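Local coordinates for protein diaminopimelate decarboxylase (Psychromonas ingrahamii, PDB 4XG1) that probably catalyses the pyridoxal-phosphate-dependent decarboxylation of meso-diaminopimelate to L-lysine, the final step of that lysine pathway, at residues T37-W42 / A278-A283; L12-G16 / I32-T37; Q204-I208 / E248-E252. All blocks are in the same frame, centred on the assembly; numbering follows the deposited sequence.

Contact 1: residues T37-W42 / A278-A283; sequences TIERHW and AIMANA. With TME (propane), chain S.
His41 makes the one hydrogen bond across this contact, its ND1 donating to the backbone O of Ile279 at 3.2 Å. The acceptor is at the ring edge and only 2° out of the imidazole plane, though the bond is bent, with an N-H...O angle of 153°. Seen from the carbonyl the fit is poorer, because ND1 stands 43° above the carbonyl plane, away from a lone pair. His41 has its CG anti to the carbonyl carbon and beside its own backbone N, a rotation that turns the ND1 edge of the ring toward Ile279 O.

Helix 35-49 leads into strand 54-59 of the TIM barrel, whereas helix 277-280 follows barrel strand 270-273 and leads out to strand 284-294 of the other large sheet. The contact therefore joins the chain's entry to the barrel with its exit, in the alanine-racemase-like fold of these decarboxylases, a TIM barrel joined to a beta domain. Met72 of helix 66-74 packs on both Ile38 and Ile279.

Apolar packing makes up the rest. Ile38 CG1 meets Ala283 CB at 3.5 Å and Met280 SD at 3.8 Å. The CB of Met280 points away from helix 35-49, but bends at chi2 and chi3 return the thioether to Ile38, and Met280 CE reaches Ile38 CD1 at 3.9 Å; the side chains of Ile38 and Met280 cross obliquely. Thr37 lays CG2 on Ala283 CA at 3.6 Å, while its OG1 is engaged by Ser34 and His3. Farther along, Trp42 CD1 and Ile279 CD1 lie 3.9 Å apart, the two side chains running side by side in the same direction. Propane touches Glu39, whose CB is directed away from 278-283, and Arg40.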
loop_
_atom_site.group_PDB
_atom_site.type_symbol
_atom_site.label_atom_id
_atom_site.label_comp_id
_atom_site.label_asym_id
_atom_site.label_seq_id
_atom_site.Cartn_x
_atom_site.Cartn_y
_atom_site.Cartn_z
ATOM N N THR B 37 1.924 26.229 -3.685
ATOM C CA THR B 37 3.148 25.467 -3.598
ATOM C C THR B 37 3.324 24.554 -4.791
ATOM O O THR B 37 4.413 24.412 -5.294
ATOM C CB THR B 37 3.169 24.612 -2.357
ATOM O OG1 THR B 37 2.924 25.439 -1.208
ATOM C CG2 THR B 37 4.521 23.888 -2.215
ATOM N N ILE B 38 2.243 23.938 -5.266
ATOM C CA ILE B 38 2.344 23.044 -6.424
ATOM C C ILE B 38 2.800 23.822 -7.650
ATOM O O ILE B 38 3.692 23.399 -8.412
ATOM C CB ILE B 38 0.990 22.361 -6.736
ATOM C CG1 ILE B 38 0.640 21.386 -5.618
ATOM C CG2 ILE B 38 1.036 21.622 -8.049
ATOM C CD1 ILE B 38 -0.805 20.981 -5.593
ATOM N N GLU B 39 2.151 24.963 -7.855
ATOM C CA GLU B 39 2.423 25.808 -9.015
ATOM C C GLU B 39 3.845 26.370 -8.945
ATOM O O GLU B 39 4.598 26.279 -9.883
ATOM C CB GLU B 39 1.363 26.906 -9.089
ATOM C CG GLU B 39 0.038 26.327 -9.578
ATOM C CD GLU B 39 -1.099 27.323 -9.692
ATOM O OE1 GLU B 39 -1.050 28.399 -9.037
ATOM O OE2 GLU B 39 -2.062 26.994 -10.414
ATOM N N ARG B 40 4.208 26.900 -7.806
ATOM C CA ARG B 40 5.538 27.432 -7.638
ATOM C C ARG B 40 6.565 26.375 -7.978
ATOM O O ARG B 40 7.522 26.656 -8.709
ATOM C CB ARG B 40 5.746 27.909 -6.231
ATOM C CG ARG B 40 6.979 28.736 -6.050
ATOM C CD ARG B 40 7.030 29.205 -4.614
ATOM N NE ARG B 40 7.595 28.184 -3.746
ATOM C CZ ARG B 40 7.532 28.180 -2.409
ATOM N NH1 ARG B 40 6.876 29.137 -1.741
ATOM N NH2 ARG B 40 8.135 27.196 -1.732
ATOM N N HIS B 41 6.362 25.157 -7.468
ATOM C CA HIS B 41 7.352 24.090 -7.650
ATOM C C HIS B 41 7.443 23.624 -9.092
ATOM O O HIS B 41 8.527 23.334 -9.563
ATOM C CB HIS B 41 7.103 22.920 -6.708
ATOM C CG HIS B 41 7.562 23.166 -5.304
ATOM N ND1 HIS B 41 7.234 22.326 -4.269
ATOM C CD2 HIS B 41 8.301 24.164 -4.755
ATOM C CE1 HIS B 41 7.775 22.777 -3.145
ATOM N NE2 HIS B 41 8.415 23.903 -3.409
ATOM N N TRP B 42 6.333 23.607 -9.812
ATOM C CA TRP B 42 6.375 23.223 -11.217
ATOM C C TRP B 42 7.087 24.310 -12.018
ATOM O O TRP B 42 7.861 24.025 -12.911
ATOM C CB TRP B 42 4.976 23.020 -11.776
ATOM C CG TRP B 42 4.976 22.514 -13.187
ATOM C CD1 TRP B 42 4.932 21.218 -13.593
ATOM C CD2 TRP B 42 5.011 23.302 -14.383
ATOM N NE1 TRP B 42 4.919 21.141 -14.977
ATOM C CE2 TRP B 42 4.974 22.417 -15.472
ATOM C CE3 TRP B 42 5.068 24.684 -14.631
ATOM C CZ2 TRP B 42 4.988 22.858 -16.766
ATOM C CZ3 TRP B 42 5.081 25.120 -15.920
ATOM C CH2 TRP B 42 5.026 24.223 -16.971
ATOM N N ALA B 278 9.839 16.237 -6.186
ATOM C CA ALA B 278 10.342 17.602 -6.054
ATOM C C ALA B 278 9.225 18.609 -6.253
ATOM O O ALA B 278 9.215 19.678 -5.636
ATOM C CB ALA B 278 11.436 17.851 -7.047
ATOM N N ILE B 279 8.236 18.232 -7.050
ATOM C CA ILE B 279 7.062 19.087 -7.188
ATOM C C ILE B 279 6.070 18.940 -6.050
ATOM O O ILE B 279 5.572 19.926 -5.541
ATOM C CB ILE B 279 6.374 18.878 -8.535
ATOM C CG1 ILE B 279 7.296 19.387 -9.631
ATOM C CG2 ILE B 279 5.039 19.615 -8.582
ATOM C CD1 ILE B 279 6.814 19.050 -11.017
ATOM N N MET B 280 5.771 17.730 -5.627
ATOM C CA MET B 280 4.606 17.519 -4.723
ATOM C C MET B 280 4.904 17.286 -3.267
ATOM O O MET B 280 4.041 17.542 -2.433
ATOM C CB MET B 280 3.780 16.347 -5.222
ATOM C CG MET B 280 3.073 16.606 -6.532
ATOM S SD MET B 280 1.861 17.921 -6.460
ATOM C CE MET B 280 0.952 17.568 -4.954
ATOM N N ALA B 281 6.092 16.794 -2.935
ATOM C CA ALA B 281 6.322 16.314 -1.564
ATOM C C ALA B 281 5.871 17.306 -0.516
ATOM O O ALA B 281 5.003 17.029 0.306
ATOM C CB ALA B 281 7.751 15.947 -1.357
ATOM N N ASN B 282 6.425 18.502 -0.582
ATOM C CA ASN B 282 6.138 19.512 0.437
ATOM C C ASN B 282 4.989 20.431 0.051
ATOM O O ASN B 282 4.688 21.374 0.786
ATOM C CB ASN B 282 7.399 20.291 0.753
ATOM C CG ASN B 282 8.378 19.472 1.570
ATOM O OD1 ASN B 282 8.010 18.885 2.589
ATOM N ND2 ASN B 282 9.636 19.415 1.124
ATOM N N ALA B 283 4.309 20.119 -1.052
ATOM C CA ALA B 283 3.024 20.752 -1.386
ATOM C C ALA B 283 1.813 20.141 -0.665
ATOM O O ALA B 283 0.696 20.602 -0.896
ATOM C CB ALA B 283 2.768 20.720 -2.878
HETATM C C1 TME S . 0.689 30.603 -7.293
HETATM C C2 TME S . 2.147 30.083 -7.278
HETATM C C3 TME S . 2.981 30.486 -6.052
#

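Contact 2: residues L12-G16 / I32-T37; sequences LFVEG and IYSRAT. With TME (propane), chain S.
This is a polar contact in which the Glu15 carboxylate grips Ser34 and Ala36, joining the turn after strand 12-14 to the junction of strand 30-34 and helix 35-49. One oxygen does the gripping: Glu15 OE2 accepts from Ser34 OG at 2.6 Å through its anti lone pair. The same Glu15 OE2 is met on its syn side by Ala36 N at 2.7 Å. That second bond is fairly straight, with an N-H...O angle of 159°, but its donor stands 29° out of the carboxylate plane. Arg35 N also comes within 3.0 Å of Glu15 OE2, but its angle is too poor for a hydrogen bond. The extended chain of Glu15 beyond CG carries the carboxylate to this spot.

Ser34 is the N-cap of helix 35-49, its OG accepting from Thr37 N at 2.8 Å while donating to Glu15. The glutamate is thus a second-shell partner that fixes the rotation of the capping hydroxyl, and its negative charge at a helix N terminus would probably be stabilised by the positive end of the helix dipole. Glu15 itself has a positive phi of 45°, and with Gly16 shows the backbone of a type II' turn between the antiparallel strands 12-14 and 17-18. Its other oxygen, OE1, accepts from Gly397 N.

Apolar packing is slight by comparison: Val14 CG2 meets Ile32 CG2 at 4.2 Å, with Val19 and Val395 touching both side chains. Arg35 sends its guanidinium away, to salt bridges with Asp396 and Glu39, and packs on Ile421 of the second subunit.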
loop_
_atom_site.group_PDB
_atom_site.type_symbol
_atom_site.label_atom_id
_atom_site.label_comp_id
_atom_site.label_asym_id
_atom_site.label_seq_id
_atom_site.Cartn_x
_atom_site.Cartn_y
_atom_site.Cartn_z
ATOM N N LEU B 12 -1.259 27.305 12.705
ATOM C CA LEU B 12 -0.715 26.889 11.415
ATOM C C LEU B 12 -1.679 27.198 10.288
ATOM O O LEU B 12 -2.867 26.963 10.397
ATOM C CB LEU B 12 -0.366 25.401 11.427
ATOM C CG LEU B 12 0.299 24.849 10.150
ATOM C CD1 LEU B 12 1.723 25.366 9.970
ATOM C CD2 LEU B 12 0.290 23.333 10.190
ATOM N N PHE B 13 -1.152 27.746 9.208
ATOM C CA PHE B 13 -1.974 28.189 8.111
ATOM C C PHE B 13 -1.501 27.523 6.868
ATOM O O PHE B 13 -0.345 27.167 6.745
ATOM C CB PHE B 13 -1.819 29.698 7.879
ATOM C CG PHE B 13 -2.918 30.538 8.491
ATOM C CD1 PHE B 13 -3.197 30.463 9.862
ATOM C CD2 PHE B 13 -3.664 31.413 7.698
ATOM C CE1 PHE B 13 -4.203 31.234 10.423
ATOM C CE2 PHE B 13 -4.677 32.173 8.257
ATOM C CZ PHE B 13 -4.938 32.093 9.616
ATOM N N VAL B 14 -2.419 27.370 5.938
ATOM C CA VAL B 14 -2.113 26.847 4.660
ATOM C C VAL B 14 -2.611 27.907 3.726
ATOM O O VAL B 14 -3.808 28.156 3.652
ATOM C CB VAL B 14 -2.775 25.453 4.371
ATOM C CG1 VAL B 14 -4.221 25.385 4.842
ATOM C CG2 VAL B 14 -2.658 25.115 2.879
ATOM N N GLU B 15 -1.673 28.536 3.022
ATOM C CA GLU B 15 -1.959 29.754 2.276
ATOM C C GLU B 15 -2.791 30.662 3.214
ATOM O O GLU B 15 -2.404 30.862 4.378
ATOM C CB GLU B 15 -2.620 29.404 0.951
ATOM C CG GLU B 15 -1.710 28.528 0.101
ATOM C CD GLU B 15 -2.195 28.295 -1.318
ATOM O OE1 GLU B 15 -3.094 29.048 -1.783
ATOM O OE2 GLU B 15 -1.686 27.350 -1.969
ATOM N N GLY B 16 -3.955 31.115 2.782
ATOM C CA GLY B 16 -4.751 32.022 3.586
ATOM C C GLY B 16 -5.615 31.419 4.683
ATOM O O GLY B 16 -6.266 32.152 5.413
ATOM N N ILE B 32 -4.033 17.578 2.908
ATOM C CA ILE B 32 -4.258 18.955 2.512
ATOM C C ILE B 32 -3.161 19.445 1.617
ATOM O O ILE B 32 -1.980 19.306 1.958
ATOM C CB ILE B 32 -4.336 19.860 3.751
ATOM C CG1 ILE B 32 -5.556 19.488 4.584
ATOM C CG2 ILE B 32 -4.489 21.328 3.340
ATOM C CD1 ILE B 32 -5.649 20.206 5.910
ATOM N N TYR B 33 -3.540 20.007 0.486
ATOM C CA TYR B 33 -2.575 20.421 -0.532
ATOM C C TYR B 33 -2.639 21.926 -0.788
ATOM O O TYR B 33 -3.726 22.516 -0.787
ATOM C CB TYR B 33 -2.843 19.701 -1.842
ATOM C CG TYR B 33 -2.861 18.180 -1.754
ATOM C CD1 TYR B 33 -1.778 17.467 -1.280
ATOM C CD2 TYR B 33 -3.989 17.452 -2.159
ATOM C CE1 TYR B 33 -1.811 16.090 -1.200
ATOM C CE2 TYR B 33 -4.036 16.083 -2.069
ATOM C CZ TYR B 33 -2.941 15.402 -1.594
ATOM O OH TYR B 33 -2.981 14.024 -1.525
ATOM N N SER B 34 -1.461 22.531 -0.982
ATOM C CA SER B 34 -1.313 23.939 -1.367
ATOM C C SER B 34 -1.261 24.111 -2.853
ATOM O O SER B 34 -0.336 23.674 -3.483
ATOM C CB SER B 34 -0.027 24.528 -0.791
ATOM O OG SER B 34 0.340 25.723 -1.483
ATOM N N ARG B 35 -2.246 24.776 -3.425
ATOM C CA ARG B 35 -2.209 25.078 -4.874
ATOM C C ARG B 35 -0.979 25.909 -5.263
ATOM O O ARG B 35 -0.310 25.620 -6.251
ATOM C CB ARG B 35 -3.413 25.885 -5.296
ATOM C CG ARG B 35 -3.215 26.389 -6.703
ATOM C CD ARG B 35 -4.392 27.174 -7.217
ATOM N NE ARG B 35 -4.255 27.334 -8.666
ATOM C CZ ARG B 35 -5.134 27.961 -9.444
ATOM N NH1 ARG B 35 -6.238 28.500 -8.917
ATOM N NH2 ARG B 35 -4.908 28.048 -10.747
ATOM N N ALA B 36 -0.698 26.935 -4.457
ATOM C CA ALA B 36 0.405 27.833 -4.723
ATOM C C ALA B 36 1.731 27.072 -4.686
ATOM O O ALA B 36 2.571 27.255 -5.561
ATOM C CB ALA B 36 0.428 28.961 -3.699
ATOM N N THR B 37 1.924 26.229 -3.685
ATOM C CA THR B 37 3.148 25.467 -3.598
ATOM C C THR B 37 3.324 24.554 -4.791
ATOM O O THR B 37 4.413 24.412 -5.294
ATOM C CB THR B 37 3.169 24.612 -2.357
ATOM O OG1 THR B 37 2.924 25.439 -1.208
ATOM C CG2 THR B 37 4.521 23.888 -2.215
HETATM C C1 TME S . 0.689 30.603 -7.293
HETATM C C2 TME S . 2.147 30.083 -7.278
HETATM C C3 TME S . 2.981 30.486 -6.052
#

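Contact 3: residues Q204-I208 / E248-E252; sequences QLTEI and ETPPE. With TME (propane), chain Q.
Ile208 holds CG1 anti to its own carbonyl carbon (chi1 -67°), which puts that branch against the ring of Pro251; in Thr206, OG1 takes the crowded position between backbone N and carbonyl carbon (chi1 56°), leaving CG2 to face Glu248 and Pro250. The Ile208-Pro251 meeting is close, CG1 to CG at 3.4 Å, and the side chains pass each other in opposite directions. With an alanine in place of Ile208 the branches beyond CB are gone, and the Pro251 ring would probably lose its aliphatic partner on this loop.

Backbone and ring meet at the middle. Thr206 O lies 3.4 Å from Pro251 CD and 3.7 Å from Pro250 CA, while Thr206 CG2 is 4.2 Å from Glu248 CB. No hydrogen bond spans the two segments, so van der Waals contact alone joins them directly. The polar ends are held elsewhere: Gln204 NE2 bonds to Val243 O, and Glu248 OE1 accepts from the backbone N of Tyr245 and of Asp246. A bound propane lies beside Glu207 and Ile208.

Both segments belong to loops that follow parallel strands, 192-198 and 234-236, and precede helices. Such loops at the C-terminal ends of the strands form the active-site mouth of a TIM barrel, and the nearest atoms of the Gln204 side chain and the bound pyridoxal-phosphate-lysine group (LLP) are about 6 Å apart.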
loop_
_atom_site.group_PDB
_atom_site.type_symbol
_atom_site.label_atom_id
_atom_site.label_comp_id
_atom_site.label_asym_id
_atom_site.label_seq_id
_atom_site.Cartn_x
_atom_site.Cartn_y
_atom_site.Cartn_z
ATOM N N GLN B 204 14.802 10.422 -4.671
ATOM C CA GLN B 204 15.345 11.108 -3.479
ATOM C C GLN B 204 16.875 11.235 -3.549
ATOM O O GLN B 204 17.576 10.908 -2.596
ATOM C CB GLN B 204 14.867 10.375 -2.200
ATOM C CG GLN B 204 15.167 11.026 -0.862
ATOM C CD GLN B 204 14.751 12.502 -0.802
ATOM O OE1 GLN B 204 13.936 12.967 -1.601
ATOM N NE2 GLN B 204 15.273 13.224 0.189
ATOM N N LEU B 205 17.391 11.676 -4.699
ATOM C CA LEU B 205 18.811 11.934 -4.825
ATOM C C LEU B 205 19.098 13.362 -4.354
ATOM O O LEU B 205 18.368 14.282 -4.696
ATOM C CB LEU B 205 19.288 11.727 -6.262
ATOM C CG LEU B 205 18.990 10.338 -6.824
ATOM C CD1 LEU B 205 19.596 10.159 -8.190
ATOM C CD2 LEU B 205 19.487 9.232 -5.887
ATOM N N THR B 206 20.140 13.521 -3.545
ATOM C CA THR B 206 20.447 14.809 -2.879
ATOM C C THR B 206 21.701 15.522 -3.405
ATOM O O THR B 206 22.169 16.461 -2.781
ATOM C CB THR B 206 20.575 14.613 -1.356
ATOM O OG1 THR B 206 21.561 13.624 -1.090
ATOM C CG2 THR B 206 19.215 14.151 -0.719
ATOM N N GLU B 207 22.222 15.065 -4.540
ATOM C CA GLU B 207 23.430 15.602 -5.193
ATOM C C GLU B 207 23.141 15.831 -6.681
ATOM O O GLU B 207 22.426 15.028 -7.301
ATOM C CB GLU B 207 24.576 14.582 -5.091
ATOM C CG GLU B 207 25.007 14.247 -3.664
ATOM C CD GLU B 207 26.417 14.738 -3.407
ATOM O OE1 GLU B 207 27.389 14.113 -3.940
ATOM O OE2 GLU B 207 26.539 15.761 -2.693
ATOM N N ILE B 208 23.734 16.860 -7.278
ATOM C CA ILE B 208 23.653 17.072 -8.734
ATOM C C ILE B 208 24.535 16.108 -9.525
ATOM O O ILE B 208 24.216 15.724 -10.644
ATOM C CB ILE B 208 24.097 18.520 -9.104
ATOM C CG1 ILE B 208 23.102 19.544 -8.564
ATOM C CG2 ILE B 208 24.265 18.757 -10.612
ATOM C CD1 ILE B 208 23.658 20.955 -8.392
ATOM N N GLU B 248 18.136 17.023 5.116
ATOM C CA GLU B 248 18.799 16.935 3.814
ATOM C C GLU B 248 18.841 18.321 3.144
ATOM O O GLU B 248 17.975 19.159 3.389
ATOM C CB GLU B 248 18.063 15.938 2.888
ATOM C CG GLU B 248 17.973 14.514 3.403
ATOM C CD GLU B 248 16.683 14.186 4.192
ATOM O OE1 GLU B 248 15.937 15.092 4.608
ATOM O OE2 GLU B 248 16.429 12.984 4.425
ATOM N N THR B 249 19.785 18.506 2.229
ATOM C CA THR B 249 19.893 19.746 1.461
ATOM C C THR B 249 20.121 19.397 0.008
ATOM O O THR B 249 21.225 19.573 -0.505
ATOM C CB THR B 249 21.087 20.593 1.943
ATOM O OG1 THR B 249 22.279 19.793 1.914
ATOM C CG2 THR B 249 20.867 21.112 3.373
ATOM N N PRO B 250 19.098 18.864 -0.657
ATOM C CA PRO B 250 19.267 18.607 -2.051
ATOM C C PRO B 250 19.309 19.906 -2.836
ATOM O O PRO B 250 18.892 20.939 -2.354
ATOM C CB PRO B 250 17.998 17.829 -2.431
ATOM C CG PRO B 250 16.992 18.263 -1.439
ATOM C CD PRO B 250 17.773 18.445 -0.175
ATOM N N PRO B 251 19.843 19.841 -4.051
ATOM C CA PRO B 251 19.765 20.963 -4.936
ATOM C C PRO B 251 18.316 21.325 -5.132
ATOM O O PRO B 251 17.496 20.442 -5.377
ATOM C CB PRO B 251 20.336 20.418 -6.259
ATOM C CG PRO B 251 21.092 19.191 -5.902
ATOM C CD PRO B 251 20.460 18.657 -4.680
ATOM N N GLU B 252 18.008 22.609 -5.115
ATOM C CA GLU B 252 16.690 23.031 -5.534
ATOM C C GLU B 252 16.566 22.943 -7.029
ATOM O O GLU B 252 17.564 22.945 -7.734
ATOM C CB GLU B 252 16.370 24.409 -4.983
ATOM C CG GLU B 252 15.866 24.300 -3.549
ATOM C CD GLU B 252 16.090 25.554 -2.759
ATOM O OE1 GLU B 252 16.131 26.642 -3.393
ATOM O OE2 GLU B 252 16.233 25.448 -1.517
HETATM C C1 TME Q . 27.607 17.044 -6.024
HETATM C C2 TME Q . 26.618 18.049 -6.616
HETATM C C3 TME Q . 25.603 18.634 -5.602
#

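In the fold
From the N terminus, contact 2 closes first: the hairpin turn after strand 12-14 meets the start of helix 35-49, with only 15 residues, including helix 19-26, between its segments. Contact 1 opens where contact 2 ends, the two sharing Thr37, and closes beyond the last barrel strand, with 235 residues between its segments. Contact 3 is nested inside that long loop, joining two successive strand-to-helix loops of the barrel across 39 residues; it touches neither of the others. Helix 35-49, used at its start by contact 2 and at 37-42 by contact 1, connects the N-terminal three-stranded sheet with the chain's exit from the barrel. A probable Ala283 O to Ser34 N hydrogen bond, 2.9 Å, adds a direct link at the strand-helix junction.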